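PDB 2D4A: malate dehydrogenase from Aeropyrum pernix, which catalyses the reversible oxidation of (S)-malate to oxaloacetate, using either NAD or NADP as coenzyme. Local coordinates for residues Ala13-Tyr23 with Tyr223-Glu234; Gly170-Arg181 with Glu284-Val295. One frame throughout, in Å; residues are numbered along the deposited sequence.

How the contacts relate
From the N terminus, the chain passes first through 13-23, on the first helix of the Rossmann domain, and reaches 170-181 beyond the sixth strand of its parallel sheet. It then packs helix 223-237 back against that first helix, closing contact 1, and reaches the long helix 282-300 near the C terminus, whose 284-295 portion closes contact 2. The two loops therefore cross, neither lying wholly within the other. Contact 1 ties the coenzyme domain to the C-terminal domain. Contact 2 works inside the C-terminal domain, fastening the loop with the probable proton acceptor to its last long helix. Their centres lie about 27 Å apart, on opposite sides of the chain's centre.

Contact 1. Residues Ala13-Tyr23 with Tyr223-Glu234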
loop_
_atom_site.group_PDB
_atom_site.type_symbol
_atom_site.label_atom_id
_atom_site.label_comp_id
_atom_site.label_asym_id
_atom_site.label_seq_id
_atom_site.Cartn_x
_atom_site.Cartn_y
_atom_site.Cartn_z
ATOM N N ALA B 13 -11.528 -10.018 11.467
ATOM C CA ALA B 13 -11.055 -8.663 11.214
ATOM C C ALA B 13 -9.581 -8.772 10.790
ATOM O O ALA B 13 -9.142 -8.072 9.883
ATOM C CB ALA B 13 -11.202 -7.808 12.474
ATOM N N THR B 14 -8.843 -9.674 11.450
ATOM C CA THR B 14 -7.423 -9.934 11.182
ATOM C C THR B 14 -7.246 -10.456 9.755
ATOM O O THR B 14 -6.330 -10.051 9.035
ATOM C CB THR B 14 -6.853 -11.009 12.154
ATOM O OG1 THR B 14 -7.238 -10.688 13.491
ATOM C CG2 THR B 14 -5.323 -11.078 12.076
ATOM N N ALA B 15 -8.120 -11.373 9.356
ATOM C CA ALA B 15 -8.049 -11.930 8.018
ATOM C C ALA B 15 -8.273 -10.824 6.988
ATOM O O ALA B 15 -7.531 -10.725 6.016
ATOM C CB ALA B 15 -9.089 -13.042 7.845
ATOM N N VAL B 16 -9.286 -9.985 7.209
ATOM C CA VAL B 16 -9.575 -8.897 6.275
ATOM C C VAL B 16 -8.362 -7.989 6.084
ATOM O O VAL B 16 -7.950 -7.707 4.952
ATOM C CB VAL B 16 -10.772 -8.014 6.744
ATOM C CG1 VAL B 16 -10.944 -6.818 5.808
ATOM C CG2 VAL B 16 -12.046 -8.828 6.764
ATOM N N MET B 17 -7.785 -7.536 7.190
ATOM C CA MET B 17 -6.631 -6.650 7.130
ATOM C C MET B 17 -5.398 -7.324 6.520
ATOM O O MET B 17 -4.624 -6.676 5.813
ATOM C CB MET B 17 -6.347 -6.084 8.529
ATOM C CG MET B 17 -7.465 -5.172 9.039
ATOM S SD MET B 17 -7.124 -4.468 10.670
ATOM C CE MET B 17 -8.774 -4.217 11.303
ATOM N N LEU B 18 -5.232 -8.623 6.769
ATOM C CA LEU B 18 -4.105 -9.385 6.218
ATOM C C LEU B 18 -4.256 -9.574 4.713
ATOM O O LEU B 18 -3.274 -9.575 3.982
ATOM C CB LEU B 18 -3.992 -10.754 6.898
ATOM C CG LEU B 18 -3.201 -10.755 8.207
ATOM C CD1 LEU B 18 -3.257 -12.111 8.884
ATOM C CD2 LEU B 18 -1.774 -10.347 7.898
ATOM N N MET B 19 -5.491 -9.745 4.258
ATOM C CA MET B 19 -5.753 -9.903 2.836
ATOM C C MET B 19 -5.388 -8.584 2.131
ATOM O O MET B 19 -4.848 -8.588 1.026
ATOM C CB MET B 19 -7.233 -10.268 2.626
ATOM C CG MET B 19 -7.723 -10.276 1.175
ATOM S SD MET B 19 -8.057 -8.621 0.504
ATOM C CE MET B 19 -9.671 -8.313 1.212
ATOM N N MET B 20 -5.673 -7.460 2.782
ATOM C CA MET B 20 -5.357 -6.144 2.236
ATOM C C MET B 20 -3.862 -6.062 1.936
ATOM O O MET B 20 -3.470 -5.793 0.812
ATOM C CB MET B 20 -5.717 -5.045 3.244
ATOM C CG MET B 20 -7.200 -4.890 3.593
ATOM S SD MET B 20 -8.171 -4.192 2.258
ATOM C CE MET B 20 -7.328 -2.627 1.973
ATOM N N ARG B 21 -3.038 -6.303 2.951
ATOM C CA ARG B 21 -1.583 -6.249 2.821
ATOM C C ARG B 21 -0.937 -7.361 1.975
ATOM O O ARG B 21 0.243 -7.270 1.652
ATOM C CB ARG B 21 -0.950 -6.268 4.212
ATOM C CG ARG B 21 -1.256 -5.051 5.072
ATOM C CD ARG B 21 -0.375 -3.883 4.677
ATOM N NE ARG B 21 -0.743 -2.625 5.329
ATOM C CZ ARG B 21 -0.432 -2.297 6.578
ATOM N NH1 ARG B 21 0.261 -3.137 7.339
ATOM N NH2 ARG B 21 -0.807 -1.119 7.058
ATOM N N GLY B 22 -1.688 -8.408 1.639
ATOM C CA GLY B 22 -1.139 -9.493 0.844
ATOM C C GLY B 22 0.240 -9.989 1.254
ATOM O O GLY B 22 1.073 -10.271 0.402
ATOM N N TYR B 23 0.508 -10.124 2.545
ATOM C CA TYR B 23 1.834 -10.573 2.943
ATOM C C TYR B 23 2.111 -12.034 2.647
ATOM O O TYR B 23 3.265 -12.439 2.543
ATOM C CB TYR B 23 2.061 -10.365 4.432
ATOM C CG TYR B 23 2.013 -8.943 4.928
ATOM C CD1 TYR B 23 2.898 -7.978 4.460
ATOM C CD2 TYR B 23 1.154 -8.597 5.968
ATOM C CE1 TYR B 23 2.934 -6.709 5.032
ATOM C CE2 TYR B 23 1.183 -7.339 6.543
ATOM C CZ TYR B 23 2.077 -6.400 6.076
ATOM O OH TYR B 23 2.135 -5.172 6.687
ATOM N N TYR B 223 -11.025 -4.758 16.334
ATOM C CA TYR B 223 -10.191 -4.164 15.292
ATOM C C TYR B 223 -8.788 -3.884 15.851
ATOM O O TYR B 223 -7.787 -4.206 15.208
ATOM C CB TYR B 223 -10.801 -2.868 14.724
ATOM C CG TYR B 223 -12.239 -2.983 14.244
ATOM C CD1 TYR B 223 -12.662 -4.063 13.463
ATOM C CD2 TYR B 223 -13.186 -2.015 14.593
ATOM C CE1 TYR B 223 -13.995 -4.179 13.051
ATOM C CE2 TYR B 223 -14.512 -2.120 14.189
ATOM C CZ TYR B 223 -14.914 -3.202 13.423
ATOM O OH TYR B 223 -16.240 -3.319 13.063
ATOM N N GLY B 224 -8.715 -3.294 17.044
ATOM C CA GLY B 224 -7.426 -3.017 17.644
ATOM C C GLY B 224 -6.556 -4.259 17.630
ATOM O O GLY B 224 -5.488 -4.262 17.019
ATOM N N PRO B 225 -6.971 -5.338 18.307
ATOM C CA PRO B 225 -6.129 -6.537 18.285
ATOM C C PRO B 225 -5.673 -6.862 16.864
ATOM O O PRO B 225 -4.478 -6.990 16.602
ATOM C CB PRO B 225 -7.053 -7.605 18.850
ATOM C CG PRO B 225 -7.810 -6.850 19.889
ATOM C CD PRO B 225 -8.137 -5.525 19.192
ATOM N N ALA B 226 -6.644 -6.977 15.957
ATOM C CA ALA B 226 -6.393 -7.298 14.549
ATOM C C ALA B 226 -5.275 -6.455 13.925
ATOM O O ALA B 226 -4.329 -7.000 13.349
ATOM C CB ALA B 226 -7.680 -7.139 13.751
ATOM N N ALA B 227 -5.387 -5.133 14.035
ATOM C CA ALA B 227 -4.372 -4.242 13.498
ATOM C C ALA B 227 -3.047 -4.537 14.193
ATOM O O ALA B 227 -1.968 -4.380 13.618
ATOM C CB ALA B 227 -4.767 -2.800 13.725
ATOM N N GLY B 228 -3.138 -4.970 15.444
ATOM C CA GLY B 228 -1.946 -5.285 16.196
ATOM C C GLY B 228 -1.261 -6.493 15.605
ATOM O O GLY B 228 -0.026 -6.565 15.558
ATOM N N LEU B 229 -2.057 -7.452 15.149
ATOM C CA LEU B 229 -1.484 -8.656 14.556
ATOM C C LEU B 229 -0.812 -8.371 13.216
ATOM O O LEU B 229 0.199 -8.994 12.880
ATOM C CB LEU B 229 -2.553 -9.740 14.406
ATOM C CG LEU B 229 -3.034 -10.294 15.751
ATOM C CD1 LEU B 229 -3.970 -11.459 15.503
ATOM C CD2 LEU B 229 -1.842 -10.747 16.595
ATOM N N VAL B 230 -1.361 -7.416 12.468
ATOM C CA VAL B 230 -0.809 -7.036 11.165
ATOM C C VAL B 230 0.661 -6.603 11.330
ATOM O O VAL B 230 1.543 -7.043 10.582
ATOM C CB VAL B 230 -1.650 -5.883 10.522
ATOM C CG1 VAL B 230 -1.020 -5.400 9.217
ATOM C CG2 VAL B 230 -3.055 -6.369 10.260
ATOM N N LEU B 231 0.912 -5.749 12.322
ATOM C CA LEU B 231 2.259 -5.263 12.601
ATOM C C LEU B 231 3.181 -6.428 12.944
ATOM O O LEU B 231 4.261 -6.592 12.363
ATOM C CB LEU B 231 2.242 -4.267 13.763
ATOM C CG LEU B 231 1.644 -2.892 13.494
ATOM C CD1 LEU B 231 1.914 -2.007 14.700
ATOM C CD2 LEU B 231 2.257 -2.283 12.246
ATOM N N THR B 232 2.745 -7.232 13.904
ATOM C CA THR B 232 3.495 -8.398 14.338
ATOM C C THR B 232 3.890 -9.251 13.136
ATOM O O THR B 232 5.043 -9.656 13.008
ATOM C CB THR B 232 2.652 -9.240 15.297
ATOM O OG1 THR B 232 2.274 -8.428 16.416
ATOM C CG2 THR B 232 3.434 -10.448 15.781
ATOM N N VAL B 233 2.933 -9.516 12.252
ATOM C CA VAL B 233 3.220 -10.331 11.079
ATOM C C VAL B 233 4.252 -9.687 10.168
ATOM O O VAL B 233 5.173 -10.351 9.670
ATOM C CB VAL B 233 1.953 -10.620 10.244
ATOM C CG1 VAL B 233 2.336 -11.354 8.955
ATOM C CG2 VAL B 233 0.991 -11.470 11.059
ATOM N N GLU B 234 4.108 -8.388 9.948
ATOM C CA GLU B 234 5.049 -7.690 9.087
ATOM C C GLU B 234 6.453 -7.692 9.700
ATOM O O GLU B 234 7.443 -7.810 8.990
ATOM C CB GLU B 234 4.571 -6.261 8.867
ATOM C CG GLU B 234 5.487 -5.424 8.012
ATOM C CD GLU B 234 5.040 -3.991 7.985
ATOM O OE1 GLU B 234 4.060 -3.697 7.271
ATOM O OE2 GLU B 234 5.657 -3.161 8.692
#
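A13 and T14, on the first helix of the Rossmann coenzyme domain, pack against A226 of helix 223-237, joining that domain to the C-terminal one. Over the segments 13-21 and 223-234 the axes approach to 8.5 Å at a crossing angle of -41°. The tight part is where small residues meet: A13 CB lies 3.8 Å from A226 CB, and the CA atoms of T14 and A226 come within 4.4 Å. T14 turns its methyl CG2 to L229 CD1, while its hydroxyl OG1 bonds back to V10 O, in the first turn of its own helix, where the glycine-rich segment probably binds NADP. The extended M17 side chain lies alongside helix 223-237: CB touches V230 CG2 at 3.7 Å, and CE reaches A226 CB. Farther along the helices separate, L18 and V230 being 6.4 Å apart at CA; the longer side chains of R21 and Y23, both partly exposed, make the contact there, with L18 CD2 on V233 CG2. Y23 CE2 reaches V230 CG1. The Y23 hydroxyl is modelled as donor to E234 OE1 at 2.5 Å, too short to trust in detail, with ring and carboxylate planes 82° apart. E234 delivers that oxygen on an extended chain, CG lying opposite the backbone N (chi1 179°), while its OE2 pairs with R242. A phenylalanine in place of Y23 would probably leave R21 NH1 without its acceptor and E234 without a hydroxyl at its carboxylate. R21 NH1 gives its hydrogen bond to Y23 OH at 2.8 Å, whereas its approach to E234 OE1 is a long, purely electrostatic 3.8 Å.

Contact 2. Residues Gly170-Arg181 with Glu284-Val295; sequences GMHGQKMFPVPR and EKRKFDEAVQAV
F177, just after the loop that carries H172, the probable proton acceptor, lays its ring against K287 and F288 of helix 282-300 in the C-terminal domain of the LDH/MDH fold. K287 CB sits over the ring centre at 3.6 Å, a CH-pi contact, and F288 meets F177 CE2 with the edge of its own ring. F177 CZ also nears E284 O, but that carbonyl is satisfied within the helix by F288 N. The charged end of the contact is R181 with E284. R181 NE donates to the syn side of E284 OE2 at 3.3 Å, and R181 NH2 adds a weak bond to E284 OE1 at 3.5 Å; guanidinium and carboxylate are nearly coplanar, 19° apart. R181 arrives there with CG opposite its backbone N (chi1 -177°) and a bend at chi3, and E284 OE1 has a further weak donor in T281 N. At the other end G170 packs its CA on A291 CB, and M171 runs past V295 in the opposite direction. Backbone polar groups of 170-181 are also tied to the adjacent strand 164-169, F177 to L169 and V179 to I167, while H172 N is held by D120. Between the polar and apolar ends, one water joins the segments, donating to K175 O at 3.0 Å and to K287 O at 2.9 Å, the latter also accepting from A291 N.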
loop_
_atom_site.group_PDB
_atom_site.type_symbol
_atom_site.label_atom_id
_atom_site.label_comp_id
_atom_site.label_asym_id
_atom_site.label_seq_id
_atom_site.Cartn_x
_atom_site.Cartn_y
_atom_site.Cartn_z
ATOM N N GLY B 170 4.044 -3.679 32.283
ATOM C CA GLY B 170 3.198 -4.354 33.241
ATOM C C GLY B 170 2.504 -5.589 32.728
ATOM O O GLY B 170 3.122 -6.634 32.539
ATOM N N MET B 171 1.197 -5.464 32.536
ATOM C CA MET B 171 0.378 -6.549 32.033
ATOM C C MET B 171 -0.815 -5.915 31.358
ATOM O O MET B 171 -1.044 -4.716 31.500
ATOM C CB MET B 171 -0.025 -7.488 33.179
ATOM C CG MET B 171 -0.549 -6.825 34.454
ATOM S SD MET B 171 -2.352 -6.726 34.491
ATOM C CE MET B 171 -2.539 -5.111 33.945
ATOM N N HIS B 172 -1.568 -6.712 30.613
ATOM C CA HIS B 172 -2.716 -6.205 29.878
ATOM C C HIS B 172 -3.999 -6.145 30.695
ATOM O O HIS B 172 -4.884 -6.988 30.545
ATOM C CB HIS B 172 -2.940 -7.063 28.635
ATOM C CG HIS B 172 -3.626 -6.338 27.525
ATOM N ND1 HIS B 172 -4.657 -6.891 26.798
ATOM C CD2 HIS B 172 -3.425 -5.100 27.015
ATOM C CE1 HIS B 172 -5.064 -6.024 25.888
ATOM N NE2 HIS B 172 -4.332 -4.929 25.999
ATOM N N GLY B 173 -4.105 -5.134 31.548
ATOM C CA GLY B 173 -5.294 -4.988 32.364
ATOM C C GLY B 173 -5.170 -3.826 33.322
ATOM O O GLY B 173 -4.416 -2.886 33.075
ATOM N N GLN B 174 -5.904 -3.908 34.426
ATOM C CA GLN B 174 -5.911 -2.876 35.460
ATOM C C GLN B 174 -4.521 -2.340 35.852
ATOM O O GLN B 174 -4.334 -1.132 35.972
ATOM C CB GLN B 174 -6.642 -3.411 36.707
ATOM C CG GLN B 174 -6.449 -4.921 36.944
ATOM C CD GLN B 174 -6.702 -5.370 38.394
ATOM O OE1 GLN B 174 -7.778 -5.141 38.960
ATOM N NE2 GLN B 174 -5.707 -6.031 38.988
ATOM N N LYS B 175 -3.548 -3.226 36.042
ATOM C CA LYS B 175 -2.214 -2.788 36.437
ATOM C C LYS B 175 -1.218 -2.442 35.317
ATOM O O LYS B 175 0.005 -2.479 35.509
ATOM C CB LYS B 175 -1.594 -3.810 37.399
ATOM C CG LYS B 175 -2.048 -3.633 38.852
ATOM C CD LYS B 175 -3.566 -3.673 38.983
ATOM C CE LYS B 175 -4.024 -3.433 40.419
ATOM N NZ LYS B 175 -5.509 -3.582 40.563
ATOM N N MET B 176 -1.735 -2.112 34.142
ATOM C CA MET B 176 -0.881 -1.709 33.037
ATOM C C MET B 176 -0.513 -0.272 33.397
ATOM O O MET B 176 -1.380 0.500 33.807
ATOM C CB MET B 176 -1.672 -1.739 31.716
ATOM C CG MET B 176 -0.901 -1.368 30.430
ATOM S SD MET B 176 -0.748 0.419 30.028
ATOM C CE MET B 176 -2.473 0.955 29.948
ATOM N N PHE B 177 0.764 0.085 33.295
ATOM C CA PHE B 177 1.160 1.456 33.595
ATOM C C PHE B 177 2.105 1.991 32.530
ATOM O O PHE B 177 2.878 1.239 31.930
ATOM C CB PHE B 177 1.816 1.566 34.983
ATOM C CG PHE B 177 3.187 0.965 35.063
ATOM C CD1 PHE B 177 4.320 1.778 35.120
ATOM C CD2 PHE B 177 3.345 -0.417 35.092
ATOM C CE1 PHE B 177 5.593 1.219 35.207
ATOM C CE2 PHE B 177 4.606 -0.990 35.179
ATOM C CZ PHE B 177 5.736 -0.168 35.237
ATOM N N PRO B 178 2.027 3.301 32.265
ATOM C CA PRO B 178 2.822 4.049 31.294
ATOM C C PRO B 178 4.042 4.603 31.999
ATOM O O PRO B 178 4.076 4.655 33.225
ATOM C CB PRO B 178 1.889 5.169 30.909
ATOM C CG PRO B 178 1.371 5.544 32.277
ATOM C CD PRO B 178 0.984 4.175 32.829
ATOM N N VAL B 179 5.029 5.044 31.232
ATOM C CA VAL B 179 6.235 5.606 31.820
ATOM C C VAL B 179 6.442 7.014 31.248
ATOM O O VAL B 179 7.317 7.235 30.405
ATOM C CB VAL B 179 7.445 4.699 31.517
ATOM C CG1 VAL B 179 8.672 5.169 32.271
ATOM C CG2 VAL B 179 7.108 3.269 31.895
ATOM N N PRO B 180 5.629 7.988 31.708
ATOM C CA PRO B 180 5.703 9.382 31.249
ATOM C C PRO B 180 7.121 9.959 31.221
ATOM O O PRO B 180 7.455 10.776 30.365
ATOM C CB PRO B 180 4.795 10.114 32.236
ATOM C CG PRO B 180 3.779 9.087 32.575
ATOM C CD PRO B 180 4.621 7.852 32.775
ATOM N N ARG B 181 7.945 9.531 32.167
ATOM C CA ARG B 181 9.320 9.993 32.243
ATOM C C ARG B 181 10.039 9.615 30.954
ATOM O O ARG B 181 10.951 10.307 30.508
ATOM C CB ARG B 181 10.015 9.331 33.430
ATOM C CG ARG B 181 11.449 9.769 33.679
ATOM C CD ARG B 181 11.944 9.145 34.968
ATOM N NE ARG B 181 12.194 7.718 34.803
ATOM C CZ ARG B 181 13.311 7.226 34.286
ATOM N NH1 ARG B 181 14.279 8.047 33.893
ATOM N NH2 ARG B 181 13.459 5.916 34.155
ATOM N N GLU B 284 8.532 3.395 39.676
ATOM C CA GLU B 284 8.224 2.618 38.483
ATOM C C GLU B 284 8.483 1.133 38.715
ATOM O O GLU B 284 7.794 0.273 38.164
ATOM C CB GLU B 284 9.055 3.144 37.318
ATOM C CG GLU B 284 8.551 4.490 36.844
ATOM C CD GLU B 284 9.561 5.249 36.027
ATOM O OE1 GLU B 284 10.586 4.653 35.643
ATOM O OE2 GLU B 284 9.323 6.449 35.764
ATOM N N LYS B 285 9.484 0.842 39.537
ATOM C CA LYS B 285 9.819 -0.528 39.874
ATOM C C LYS B 285 8.695 -1.109 40.732
ATOM O O LYS B 285 8.401 -2.297 40.662
ATOM C CB LYS B 285 11.137 -0.569 40.648
ATOM C CG LYS B 285 12.383 -0.567 39.783
ATOM C CD LYS B 285 13.599 -0.204 40.615
ATOM C CE LYS B 285 14.899 -0.615 39.944
ATOM N NZ LYS B 285 15.113 -2.093 39.999
ATOM N N ARG B 286 8.069 -0.261 41.542
ATOM C CA ARG B 286 6.978 -0.686 42.406
ATOM C C ARG B 286 5.767 -1.021 41.548
ATOM O O ARG B 286 5.076 -2.009 41.785
ATOM C CB ARG B 286 6.624 0.428 43.398
ATOM C CG ARG B 286 5.510 0.091 44.380
ATOM C CD ARG B 286 5.192 1.285 45.282
ATOM N NE ARG B 286 4.954 2.504 44.508
ATOM C CZ ARG B 286 3.916 2.699 43.694
ATOM N NH1 ARG B 286 2.995 1.753 43.541
ATOM N NH2 ARG B 286 3.803 3.843 43.025
ATOM N N LYS B 287 5.522 -0.203 40.534
ATOM C CA LYS B 287 4.388 -0.426 39.654
ATOM C C LYS B 287 4.553 -1.697 38.815
ATOM O O LYS B 287 3.578 -2.391 38.530
ATOM C CB LYS B 287 4.175 0.804 38.768
ATOM C CG LYS B 287 3.986 2.087 39.583
ATOM C CD LYS B 287 2.803 2.910 39.091
ATOM C CE LYS B 287 3.243 4.235 38.484
ATOM N NZ LYS B 287 3.852 5.134 39.508
ATOM N N PHE B 288 5.782 -2.021 38.433
ATOM C CA PHE B 288 6.011 -3.226 37.647
ATOM C C PHE B 288 5.787 -4.446 38.537
ATOM O O PHE B 288 5.187 -5.444 38.131
ATOM C CB PHE B 288 7.442 -3.254 37.111
ATOM C CG PHE B 288 7.718 -4.413 36.207
ATOM C CD1 PHE B 288 7.306 -4.384 34.883
ATOM C CD2 PHE B 288 8.319 -5.566 36.699
ATOM C CE1 PHE B 288 7.489 -5.488 34.063
ATOM C CE2 PHE B 288 8.507 -6.673 35.891
ATOM C CZ PHE B 288 8.088 -6.637 34.572
ATOM N N ASP B 289 6.299 -4.347 39.757
ATOM C CA ASP B 289 6.194 -5.402 40.749
ATOM C C ASP B 289 4.729 -5.721 41.024
ATOM O O ASP B 289 4.353 -6.878 41.227
ATOM C CB ASP B 289 6.897 -4.946 42.022
ATOM C CG ASP B 289 6.956 -6.015 43.065
ATOM O OD1 ASP B 289 7.410 -7.136 42.745
ATOM O OD2 ASP B 289 6.555 -5.736 44.218
ATOM N N GLU B 290 3.903 -4.684 41.023
ATOM C CA GLU B 290 2.482 -4.858 41.258
ATOM C C GLU B 290 1.832 -5.515 40.050
ATOM O O GLU B 290 0.942 -6.351 40.193
ATOM C CB GLU B 290 1.839 -3.506 41.575
ATOM C CG GLU B 290 2.005 -3.117 43.039
ATOM C CD GLU B 290 1.636 -1.681 43.324
ATOM O OE1 GLU B 290 0.687 -1.171 42.696
ATOM O OE2 GLU B 290 2.286 -1.065 44.193
ATOM N N ALA B 291 2.292 -5.150 38.859
ATOM C CA ALA B 291 1.755 -5.738 37.638
ATOM C C ALA B 291 2.023 -7.239 37.641
ATOM O O ALA B 291 1.169 -8.024 37.247
ATOM C CB ALA B 291 2.405 -5.099 36.424
ATOM N N VAL B 292 3.215 -7.629 38.084
ATOM C CA VAL B 292 3.590 -9.040 38.131
ATOM C C VAL B 292 2.727 -9.825 39.103
ATOM O O VAL B 292 2.519 -11.022 38.920
ATOM C CB VAL B 292 5.059 -9.228 38.561
ATOM C CG1 VAL B 292 5.393 -10.711 38.620
ATOM C CG2 VAL B 292 5.989 -8.508 37.600
ATOM N N GLN B 293 2.247 -9.153 40.145
ATOM C CA GLN B 293 1.408 -9.793 41.154
ATOM C C GLN B 293 -0.000 -10.042 40.651
ATOM O O GLN B 293 -0.667 -10.976 41.086
ATOM C CB GLN B 293 1.356 -8.936 42.420
ATOM C CG GLN B 293 2.489 -9.230 43.370
ATOM C CD GLN B 293 2.462 -10.670 43.857
ATOM O OE1 GLN B 293 3.485 -11.212 44.272
ATOM N NE2 GLN B 293 1.282 -11.294 43.815
ATOM N N ALA B 294 -0.447 -9.191 39.736
ATOM C CA ALA B 294 -1.775 -9.317 39.170
ATOM C C ALA B 294 -1.821 -10.553 38.280
ATOM O O ALA B 294 -2.793 -11.308 38.301
ATOM C CB ALA B 294 -2.123 -8.076 38.375
ATOM N N VAL B 295 -0.764 -10.767 37.504
ATOM C CA VAL B 295 -0.704 -11.922 36.619
ATOM C C VAL B 295 -0.544 -13.192 37.454
ATOM O O VAL B 295 -1.154 -14.219 37.160
ATOM C CB VAL B 295 0.472 -11.792 35.607
ATOM C CG1 VAL B 295 0.473 -12.970 34.635
ATOM C CG2 VAL B 295 0.347 -10.487 34.838
HETATM O O HOH W 1 1.031 -1.080 37.897
#